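Local coordinates for protein aldo-keto reductase AKR2E4 (Bombyx mori, PDB 3WCZ) that reduces 3-dehydroecdysone with NADPH as cosubstrate, works as a cytosolic TIM-barrel oxidoreductase and may take part in the regulation of molting, at residues A[160-169]-A[192-201]; A[182-190]-A[285-295]. One frame throughout, in Å; residues are numbered along the deposited sequence.

Contact 1: residues A[160-169]-A[192-201]; sequences FNATQITRLV and LVAHCQSLGI
Two consecutive outer-layer helices of the (beta/alpha)8 barrel, 162-170 and 190-198, meet through Ala162, Ile165 and Thr166 on one side and Leu192, His195 and, just past the helix end, Leu199 on the other; their portions 162-169 and 192-198 run nearly parallel, 13° apart, axes 10.3 Å at closest approach. The polar spot is the imidazole of His195. With CG anti to the backbone N (chi1 -178°), the ring reaches across to the first helix and crosses the Thr166 side chain at about a right angle. Its NE2 lies 2.9 Å from Thr166 OG1, which sits at the ring edge in a weak hydrogen bond, and it also gives a weak, bent bond to Ala162 O. The Ala162 methyl CB rests 3.7 Å from His195 CD2, and Leu199 CD1 lies over one ring face, offset toward the rim. Toward the C-terminal ends of the helices the contact is apolar: Ile165 CG2 touches Leu199 CD1 and Ile201 CD1, each at 3.8 Å, its side chain running antiparallel to both as it passes, while Val169 and Ile201 meet tip to tip through CG2 and CD1. At the other end, Leu192 CD1 lies 3.5 Å from Ala162 N, and its CD2 approaches Phe160 O. Asn161 and Gln164 start the first helix with a capping box, Asn161 OD1 taking Gln164 N and Gln164 OE1 taking Asn161 N. The second helix ends in a Schellman motif at Gly200, after which Ile201 turns back into the interface. Inward, Ile165 packs on Val157 of strand 152-158 and on Asn179 of strand 178-182, where Leu192 touches Ile181; Leu168 leads to Leu137 and Trp140 of helix 136-148.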
loop_
_atom_site.group_PDB
_atom_site.type_symbol
_atom_site.label_atom_id
_atom_site.label_comp_id
_atom_site.label_asym_id
_atom_site.label_seq_id
_atom_site.Cartn_x
_atom_site.Cartn_y
_atom_site.Cartn_z
ATOM N N PHE A 160 -5.851 -0.882 9.984
ATOM C CA PHE A 160 -6.385 -1.565 11.160
ATOM C C PHE A 160 -5.332 -1.630 12.262
ATOM O O PHE A 160 -4.178 -2.003 12.016
ATOM C CB PHE A 160 -6.852 -3.000 10.857
ATOM C CG PHE A 160 -8.243 -3.091 10.264
ATOM C CD1 PHE A 160 -8.621 -2.300 9.191
ATOM C CD2 PHE A 160 -9.160 -4.020 10.748
ATOM C CE1 PHE A 160 -9.884 -2.413 8.646
ATOM C CE2 PHE A 160 -10.440 -4.116 10.206
ATOM C CZ PHE A 160 -10.790 -3.339 9.159
ATOM N N ASN A 161 -5.713 -1.326 13.498
ATOM C CA ASN A 161 -4.780 -1.423 14.607
ATOM C C ASN A 161 -4.774 -2.824 15.205
ATOM O O ASN A 161 -5.473 -3.728 14.740
ATOM C CB ASN A 161 -5.070 -0.322 15.640
ATOM C CG ASN A 161 -6.388 -0.498 16.360
ATOM O OD1 ASN A 161 -6.869 -1.607 16.570
ATOM N ND2 ASN A 161 -6.984 0.622 16.755
ATOM N N ALA A 162 -3.969 -3.025 16.235
ATOM C CA ALA A 162 -3.771 -4.380 16.722
ATOM C C ALA A 162 -5.045 -4.989 17.291
ATOM O O ALA A 162 -5.320 -6.169 17.072
ATOM C CB ALA A 162 -2.644 -4.420 17.764
ATOM N N THR A 163 -5.804 -4.193 18.033
ATOM C CA THR A 163 -7.056 -4.671 18.616
ATOM C C THR A 163 -8.052 -5.046 17.528
ATOM O O THR A 163 -8.793 -6.037 17.636
ATOM C CB THR A 163 -7.640 -3.594 19.564
ATOM O OG1 THR A 163 -6.786 -3.493 20.716
ATOM C CG2 THR A 163 -9.053 -3.950 19.996
ATOM N N GLN A 164 -8.101 -4.246 16.474
ATOM C CA GLN A 164 -9.001 -4.509 15.360
ATOM C C GLN A 164 -8.580 -5.750 14.583
ATOM O O GLN A 164 -9.422 -6.541 14.159
ATOM C CB GLN A 164 -9.059 -3.293 14.433
ATOM C CG GLN A 164 -9.694 -2.109 15.107
ATOM C CD GLN A 164 -9.526 -0.804 14.344
ATOM O OE1 GLN A 164 -8.552 -0.591 13.609
ATOM N NE2 GLN A 164 -10.484 0.080 14.513
ATOM N N ILE A 165 -7.285 -5.934 14.397
ATOM C CA ILE A 165 -6.783 -7.133 13.751
ATOM C C ILE A 165 -7.160 -8.377 14.573
ATOM O O ILE A 165 -7.676 -9.356 14.012
ATOM C CB ILE A 165 -5.263 -7.061 13.541
ATOM C CG1 ILE A 165 -4.914 -6.096 12.417
ATOM C CG2 ILE A 165 -4.695 -8.441 13.252
ATOM C CD1 ILE A 165 -5.375 -6.524 11.044
ATOM N N THR A 166 -6.925 -8.326 15.877
ATOM C CA THR A 166 -7.269 -9.470 16.730
ATOM C C THR A 166 -8.776 -9.774 16.650
ATOM O O THR A 166 -9.175 -10.950 16.523
ATOM C CB THR A 166 -6.836 -9.182 18.178
ATOM O OG1 THR A 166 -5.413 -9.107 18.211
ATOM C CG2 THR A 166 -7.318 -10.243 19.159
ATOM N N ARG A 167 -9.618 -8.744 16.723
ATOM C CA ARG A 167 -11.054 -8.961 16.704
ATOM C C ARG A 167 -11.480 -9.524 15.373
ATOM O O ARG A 167 -12.338 -10.412 15.292
ATOM C CB ARG A 167 -11.778 -7.651 16.990
ATOM C CG ARG A 167 -13.290 -7.768 17.031
ATOM C CD ARG A 167 -13.924 -6.572 17.741
ATOM N NE ARG A 167 -15.384 -6.660 17.747
ATOM C CZ ARG A 167 -16.159 -6.254 16.753
ATOM N NH1 ARG A 167 -15.664 -5.713 15.646
ATOM N NH2 ARG A 167 -17.481 -6.403 16.846
ATOM N N LEU A 168 -10.916 -8.997 14.298
ATOM C CA LEU A 168 -11.242 -9.471 12.974
ATOM C C LEU A 168 -10.853 -10.928 12.822
ATOM O O LEU A 168 -11.684 -11.729 12.361
ATOM C CB LEU A 168 -10.578 -8.565 11.914
ATOM C CG LEU A 168 -10.849 -8.938 10.463
ATOM C CD1 LEU A 168 -12.348 -8.917 10.203
ATOM C CD2 LEU A 168 -10.136 -7.990 9.505
ATOM N N VAL A 169 -9.652 -11.312 13.269
ATOM C CA VAL A 169 -9.184 -12.685 13.198
ATOM C C VAL A 169 -10.072 -13.635 14.021
ATOM O O VAL A 169 -10.397 -14.733 13.567
ATOM C CB VAL A 169 -7.706 -12.804 13.643
ATOM C CG1 VAL A 169 -7.320 -14.254 13.787
ATOM C CG2 VAL A 169 -6.803 -12.086 12.639
ATOM N N LEU A 192 2.841 -3.267 15.935
ATOM C CA LEU A 192 1.743 -3.687 15.075
ATOM C C LEU A 192 2.247 -4.596 13.970
ATOM O O LEU A 192 1.597 -5.581 13.642
ATOM C CB LEU A 192 1.009 -2.477 14.482
ATOM C CG LEU A 192 -0.187 -2.818 13.573
ATOM C CD1 LEU A 192 -1.183 -3.747 14.242
ATOM C CD2 LEU A 192 -0.888 -1.550 13.096
ATOM N N VAL A 193 3.396 -4.277 13.394
ATOM C CA VAL A 193 3.981 -5.162 12.390
ATOM C C VAL A 193 4.236 -6.551 12.973
ATOM O O VAL A 193 3.877 -7.575 12.379
ATOM C CB VAL A 193 5.254 -4.565 11.789
ATOM C CG1 VAL A 193 6.009 -5.592 10.999
ATOM C CG2 VAL A 193 4.908 -3.379 10.928
ATOM N N ALA A 194 4.846 -6.594 14.147
ATOM C CA ALA A 194 5.121 -7.876 14.795
ATOM C C ALA A 194 3.826 -8.648 15.058
ATOM O O ALA A 194 3.754 -9.860 14.859
ATOM C CB ALA A 194 5.898 -7.669 16.084
ATOM N N HIS A 195 2.791 -7.951 15.519
ATOM C CA HIS A 195 1.504 -8.590 15.788
ATOM C C HIS A 195 0.951 -9.217 14.516
ATOM O O HIS A 195 0.541 -10.381 14.491
ATOM C CB HIS A 195 0.577 -7.516 16.345
ATOM C CG HIS A 195 -0.782 -7.999 16.731
ATOM N ND1 HIS A 195 -0.998 -8.877 17.774
ATOM C CD2 HIS A 195 -1.997 -7.681 16.246
ATOM C CE1 HIS A 195 -2.298 -9.083 17.897
ATOM N NE2 HIS A 195 -2.923 -8.366 16.983
ATOM N N CYS A 196 0.903 -8.442 13.444
ATOM C CA CYS A 196 0.366 -8.966 12.197
ATOM C C CYS A 196 1.173 -10.159 11.713
ATOM O O CYS A 196 0.610 -11.194 11.339
ATOM C CB CYS A 196 0.317 -7.877 11.130
ATOM S SG CYS A 196 -0.915 -6.582 11.476
ATOM N N GLN A 197 2.489 -10.030 11.710
ATOM C CA GLN A 197 3.328 -11.112 11.217
ATOM C C GLN A 197 3.158 -12.364 12.051
ATOM O O GLN A 197 3.128 -13.481 11.493
ATOM C CB GLN A 197 4.774 -10.653 11.152
ATOM C CG GLN A 197 4.988 -9.617 10.039
ATOM C CD GLN A 197 6.401 -9.082 9.977
ATOM O OE1 GLN A 197 7.158 -9.158 10.949
ATOM N NE2 GLN A 197 6.754 -8.507 8.821
ATOM N N SER A 198 3.008 -12.203 13.357
ATOM C CA SER A 198 2.804 -13.369 14.220
ATOM C C SER A 198 1.529 -14.130 13.857
ATOM O O SER A 198 1.427 -15.344 14.137
ATOM C CB SER A 198 2.761 -12.992 15.696
ATOM O OG SER A 198 1.524 -12.381 16.061
ATOM N N LEU A 199 0.544 -13.437 13.290
ATOM C CA LEU A 199 -0.734 -14.033 12.904
ATOM C C LEU A 199 -0.768 -14.484 11.422
ATOM O O LEU A 199 -1.822 -14.844 10.914
ATOM C CB LEU A 199 -1.842 -13.015 13.151
ATOM C CG LEU A 199 -2.126 -12.746 14.627
ATOM C CD1 LEU A 199 -2.969 -11.507 14.806
ATOM C CD2 LEU A 199 -2.826 -13.932 15.227
ATOM N N GLY A 200 0.368 -14.428 10.745
ATOM C CA GLY A 200 0.444 -14.765 9.334
ATOM C C GLY A 200 -0.185 -13.754 8.394
ATOM O O GLY A 200 -0.567 -14.099 7.273
ATOM N N ILE A 201 -0.278 -12.512 8.853
ATOM C CA ILE A 201 -0.810 -11.423 8.062
ATOM C C ILE A 201 0.370 -10.557 7.616
ATOM O O ILE A 201 1.060 -9.968 8.450
ATOM C CB ILE A 201 -1.812 -10.612 8.901
ATOM C CG1 ILE A 201 -2.986 -11.481 9.362
ATOM C CG2 ILE A 201 -2.307 -9.381 8.123
ATOM C CD1 ILE A 201 -3.872 -10.801 10.392
#

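Contact 2: residues A[182-190]-A[285-295]; sequences EVNPTNTQE and INQFNKNHRVI. With EDO (1,2-ethanediol), chain F; EDO (1,2-ethanediol), chain E.
Ile285, near the end of helix 279-286, lies side by side with Pro185, its CG2 3.9 Å from Pro185 CB. The Asn286 amide stacks on the Glu190 carboxylate, planes 19° apart, while its OD1 bonds Tyr248; Glu190 OE2 receives Thr188 OG1 on its anti lone pair. Phe288 adds its CB against Pro185. Asn289, with CG anti to the backbone N (chi1 -175°), turns OD1 toward Thr188 N, 3.0 Å away; Asn291 N reaches the same oxygen from the opposite face of the amide, closing an Asx turn. Here the tail following the last helix of the chain, 279-286, wraps round the loop that leaves the C-terminal end of strand 178-182. Thr186 O is gripped from opposite faces by Lys290 N and His292 N, both 3.0 Å from it, and water 3 joins His292 O to Asn184 OD1 and Thr186 OG1. Arg293 passes its CG 3.5 Å from Asn187 OD1, and Asn187 ND2 lies over one face of the guanidinium; NH1 and NH2 both donate to O1 of an ethanediol, probably from the crystallisation liquor, at the guanidinium edge. Val294 N then meets the syn lone pair of Glu182 OE2 at 2.8 Å, and Asn184 ND2 bonds this oxygen on its anti side. Ile295 N bonds Glu182 OE1 at 3.1 Å, 30° out of the carboxylate plane. A glutamine in place of Glu182 would probably turn an NH2 group toward Val294 N or Ile295 N, leaving that amide without its acceptor. The Ile295 side chain touches NADP.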
loop_
_atom_site.group_PDB
_atom_site.type_symbol
_atom_site.label_atom_id
_atom_site.label_comp_id
_atom_site.label_asym_id
_atom_site.label_seq_id
_atom_site.Cartn_x
_atom_site.Cartn_y
_atom_site.Cartn_z
ATOM N N GLU A 182 0.949 2.528 7.498
ATOM C CA GLU A 182 2.063 3.445 7.296
ATOM C C GLU A 182 3.318 2.952 7.983
ATOM O O GLU A 182 3.312 2.781 9.197
ATOM C CB GLU A 182 1.704 4.828 7.837
ATOM C CG GLU A 182 2.785 5.815 7.530
ATOM C CD GLU A 182 2.516 7.218 8.000
ATOM O OE1 GLU A 182 1.359 7.651 8.095
ATOM O OE2 GLU A 182 3.505 7.937 8.230
ATOM N N VAL A 183 4.394 2.743 7.226
ATOM C CA VAL A 183 5.672 2.368 7.816
ATOM C C VAL A 183 6.792 3.121 7.129
ATOM O O VAL A 183 6.944 3.063 5.897
ATOM C CB VAL A 183 5.961 0.841 7.795
ATOM C CG1 VAL A 183 7.117 0.534 8.727
ATOM C CG2 VAL A 183 4.730 0.042 8.181
ATOM N N ASN A 184 7.578 3.831 7.942
ATOM C CA ASN A 184 8.688 4.647 7.465
ATOM C C ASN A 184 9.518 5.007 8.710
ATOM O O ASN A 184 9.171 4.602 9.820
ATOM C CB ASN A 184 8.169 5.875 6.697
ATOM C CG ASN A 184 7.162 6.664 7.495
ATOM O OD1 ASN A 184 7.420 7.004 8.662
ATOM N ND2 ASN A 184 5.993 6.911 6.913
ATOM N N PRO A 185 10.644 5.740 8.539
ATOM C CA PRO A 185 11.546 5.828 9.698
ATOM C C PRO A 185 10.999 6.585 10.889
ATOM O O PRO A 185 11.418 6.333 12.025
ATOM C CB PRO A 185 12.787 6.556 9.128
ATOM C CG PRO A 185 12.794 6.158 7.661
ATOM C CD PRO A 185 11.307 6.128 7.281
ATOM N N THR A 186 10.091 7.508 10.643
ATOM C CA THR A 186 9.502 8.283 11.737
ATOM C C THR A 186 8.170 7.718 12.257
ATOM O O THR A 186 7.593 8.262 13.217
ATOM C CB THR A 186 9.378 9.776 11.367
ATOM O OG1 THR A 186 8.966 9.934 10.005
ATOM C CG2 THR A 186 10.718 10.440 11.513
ATOM N N ASN A 187 7.722 6.618 11.661
ATOM C CA ASN A 187 6.472 5.953 12.083
ATOM C C ASN A 187 6.658 4.466 11.807
ATOM O O ASN A 187 6.168 3.925 10.803
ATOM C CB ASN A 187 5.258 6.513 11.354
ATOM C CG ASN A 187 3.934 6.091 11.988
ATOM O OD1 ASN A 187 3.566 6.605 13.034
ATOM N ND2 ASN A 187 3.211 5.174 11.352
ATOM N N THR A 188 7.402 3.803 12.675
ATOM C CA THR A 188 7.924 2.486 12.364
ATOM C C THR A 188 6.959 1.326 12.679
ATOM O O THR A 188 7.150 0.199 12.202
ATOM C CB THR A 188 9.242 2.243 13.085
ATOM O OG1 THR A 188 9.030 2.389 14.488
ATOM C CG2 THR A 188 10.312 3.209 12.634
ATOM N N GLN A 189 5.945 1.603 13.499
ATOM C CA GLN A 189 4.895 0.639 13.853
ATOM C C GLN A 189 5.445 -0.738 14.195
ATOM O O GLN A 189 4.926 -1.774 13.729
ATOM C CB GLN A 189 3.814 0.523 12.758
ATOM C CG GLN A 189 3.230 1.869 12.359
ATOM C CD GLN A 189 1.752 1.835 12.090
ATOM O OE1 GLN A 189 0.964 1.328 12.908
ATOM N NE2 GLN A 189 1.347 2.411 10.996
ATOM N N GLU A 190 6.457 -0.801 15.059
ATOM C CA GLU A 190 7.091 -2.078 15.323
ATOM C C GLU A 190 6.158 -3.095 15.988
ATOM O O GLU A 190 6.076 -4.238 15.548
ATOM C CB GLU A 190 8.418 -1.886 16.063
ATOM C CG GLU A 190 9.456 -1.201 15.134
ATOM C CD GLU A 190 10.583 -0.479 15.871
ATOM O OE1 GLU A 190 11.272 -1.153 16.621
ATOM O OE2 GLU A 190 10.773 0.757 15.723
ATOM N N ILE A 285 17.903 2.704 11.836
ATOM C CA ILE A 285 16.807 3.408 11.204
ATOM C C ILE A 285 15.567 3.380 12.117
ATOM O O ILE A 285 14.869 4.389 12.236
ATOM C CB ILE A 285 16.513 2.860 9.794
ATOM C CG1 ILE A 285 17.711 3.145 8.888
ATOM C CG2 ILE A 285 15.251 3.485 9.242
ATOM C CD1 ILE A 285 17.637 2.440 7.548
ATOM N N ASN A 286 15.341 2.269 12.807
ATOM C CA ASN A 286 14.223 2.192 13.752
ATOM C C ASN A 286 14.332 3.282 14.802
ATOM O O ASN A 286 13.305 3.731 15.311
ATOM C CB ASN A 286 14.192 0.837 14.465
ATOM C CG ASN A 286 13.622 -0.283 13.612
ATOM O OD1 ASN A 286 12.899 -0.052 12.650
ATOM N ND2 ASN A 286 13.933 -1.510 13.995
ATOM N N GLN A 287 15.539 3.742 15.102
ATOM C CA GLN A 287 15.721 4.745 16.126
ATOM C C GLN A 287 15.225 6.132 15.741
ATOM O O GLN A 287 15.147 7.007 16.604
ATOM C CB GLN A 287 17.189 4.781 16.573
ATOM C CG GLN A 287 17.619 3.536 17.342
ATOM C CD GLN A 287 16.736 3.269 18.545
ATOM O OE1 GLN A 287 16.702 4.054 19.492
ATOM N NE2 GLN A 287 15.995 2.167 18.505
ATOM N N PHE A 288 14.926 6.362 14.459
ATOM C CA PHE A 288 14.293 7.601 14.040
ATOM C C PHE A 288 12.794 7.675 14.444
ATOM O O PHE A 288 12.161 8.721 14.299
ATOM C CB PHE A 288 14.390 7.755 12.527
ATOM C CG PHE A 288 15.758 8.108 12.026
ATOM C CD1 PHE A 288 16.366 9.296 12.406
ATOM C CD2 PHE A 288 16.419 7.254 11.139
ATOM C CE1 PHE A 288 17.635 9.635 11.910
ATOM C CE2 PHE A 288 17.691 7.585 10.641
ATOM C CZ PHE A 288 18.291 8.772 11.028
ATOM N N ASN A 289 12.222 6.575 14.936
ATOM C CA ASN A 289 10.782 6.571 15.167
ATOM C C ASN A 289 10.329 7.696 16.082
ATOM O O ASN A 289 10.896 7.892 17.167
ATOM C CB ASN A 289 10.349 5.251 15.789
ATOM C CG ASN A 289 8.852 5.166 15.921
ATOM O OD1 ASN A 289 8.129 5.549 15.014
ATOM N ND2 ASN A 289 8.380 4.717 17.078
ATOM N N LYS A 290 9.236 8.349 15.685
ATOM C CA LYS A 290 8.571 9.372 16.484
ATOM C C LYS A 290 7.079 9.077 16.601
ATOM O O LYS A 290 6.339 9.882 17.165
ATOM C CB LYS A 290 8.726 10.734 15.801
ATOM C CG LYS A 290 10.130 11.251 15.729
ATOM C CD LYS A 290 10.601 11.619 17.088
ATOM C CE LYS A 290 11.918 12.401 17.012
ATOM N NZ LYS A 290 12.375 12.805 18.371
ATOM N N ASN A 291 6.621 7.963 16.035
ATOM C CA ASN A 291 5.174 7.698 15.902
ATOM C C ASN A 291 4.474 8.919 15.331
ATOM O O ASN A 291 3.372 9.303 15.760
ATOM C CB ASN A 291 4.558 7.295 17.236
ATOM C CG ASN A 291 5.300 6.132 17.873
ATOM O OD1 ASN A 291 5.469 5.067 17.283
ATOM N ND2 ASN A 291 5.783 6.344 19.084
ATOM N N HIS A 292 5.082 9.514 14.321
ATOM C CA HIS A 292 4.566 10.713 13.699
ATOM C C HIS A 292 4.118 10.326 12.304
ATOM O O HIS A 292 4.942 10.017 11.444
ATOM C CB HIS A 292 5.672 11.770 13.660
ATOM C CG HIS A 292 5.261 13.099 13.099
ATOM N ND1 HIS A 292 5.935 14.261 13.419
ATOM C CD2 HIS A 292 4.267 13.468 12.256
ATOM C CE1 HIS A 292 5.374 15.279 12.801
ATOM N NE2 HIS A 292 4.357 14.831 12.090
ATOM N N ARG A 293 2.811 10.368 12.083
ATOM C CA ARG A 293 2.224 9.907 10.838
ATOM C C ARG A 293 2.267 10.953 9.754
ATOM O O ARG A 293 1.912 12.115 9.972
ATOM C CB ARG A 293 0.788 9.444 11.056
ATOM C CG ARG A 293 0.641 8.304 12.026
ATOM C CD ARG A 293 -0.830 8.111 12.415
ATOM N NE ARG A 293 -1.018 7.068 13.408
ATOM C CZ ARG A 293 -1.100 5.775 13.133
ATOM N NH1 ARG A 293 -1.016 5.328 11.895
ATOM N NH2 ARG A 293 -1.253 4.923 14.133
ATOM N N VAL A 294 2.703 10.552 8.570
ATOM C CA VAL A 294 2.507 11.313 7.352
ATOM C C VAL A 294 1.019 11.491 7.056
ATOM O O VAL A 294 0.580 12.566 6.658
ATOM C CB VAL A 294 3.184 10.626 6.144
ATOM C CG1 VAL A 294 2.804 11.292 4.828
ATOM C CG2 VAL A 294 4.688 10.649 6.307
ATOM N N ILE A 295 0.248 10.424 7.237
ATOM C CA ILE A 295 -1.190 10.446 6.930
ATOM C C ILE A 295 -1.967 10.691 8.218
ATOM O O ILE A 295 -2.073 9.830 9.086
ATOM C CB ILE A 295 -1.643 9.136 6.200
ATOM C CG1 ILE A 295 -0.854 8.956 4.888
ATOM C CG2 ILE A 295 -3.146 9.124 5.956
ATOM C CD1 ILE A 295 -1.035 10.050 3.842
HETATM C C1 EDO F . -2.447 1.364 12.412
HETATM O O1 EDO F . -1.434 2.355 12.655
HETATM C C2 EDO F . -3.733 2.034 12.036
HETATM O O2 EDO F . -3.535 2.962 10.959
HETATM C C1 EDO E . 6.571 2.700 20.023
HETATM O O1 EDO E . 7.425 3.863 20.174
HETATM C C2 EDO E . 7.364 1.396 20.013
HETATM O O2 EDO E . 8.253 1.349 18.878
HETATM O O HOH W 1 -1.229 3.382 9.338
HETATM O O HOH W 2 -0.929 6.808 9.252
HETATM O O HOH W 3 6.476 9.440 9.328
HETATM O O HOH W 4 4.924 4.009 14.716
#

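Contacts 1 and 2 have centres 18 Å apart and adjoin along the chain: the loop 182-190 held in contact 2 leads straight into the helix whose residues 192-201 pack in contact 1, though the two do not touch otherwise. Contact 1 lies in the outer helical layer; contact 2 borders the cofactor, with the Ile295 side chain about 4 Å from NADP and that of Val294 about 4 Å from the side chain of the NADP-binding Arg215. In contact 1 the Phe160 side chain stays about 10 Å from NADP, but Phe160 directly follows Ser158 and Asn159, which bind it. Asn159 also relates the two, its side chain lying about 6 Å from that of Arg293.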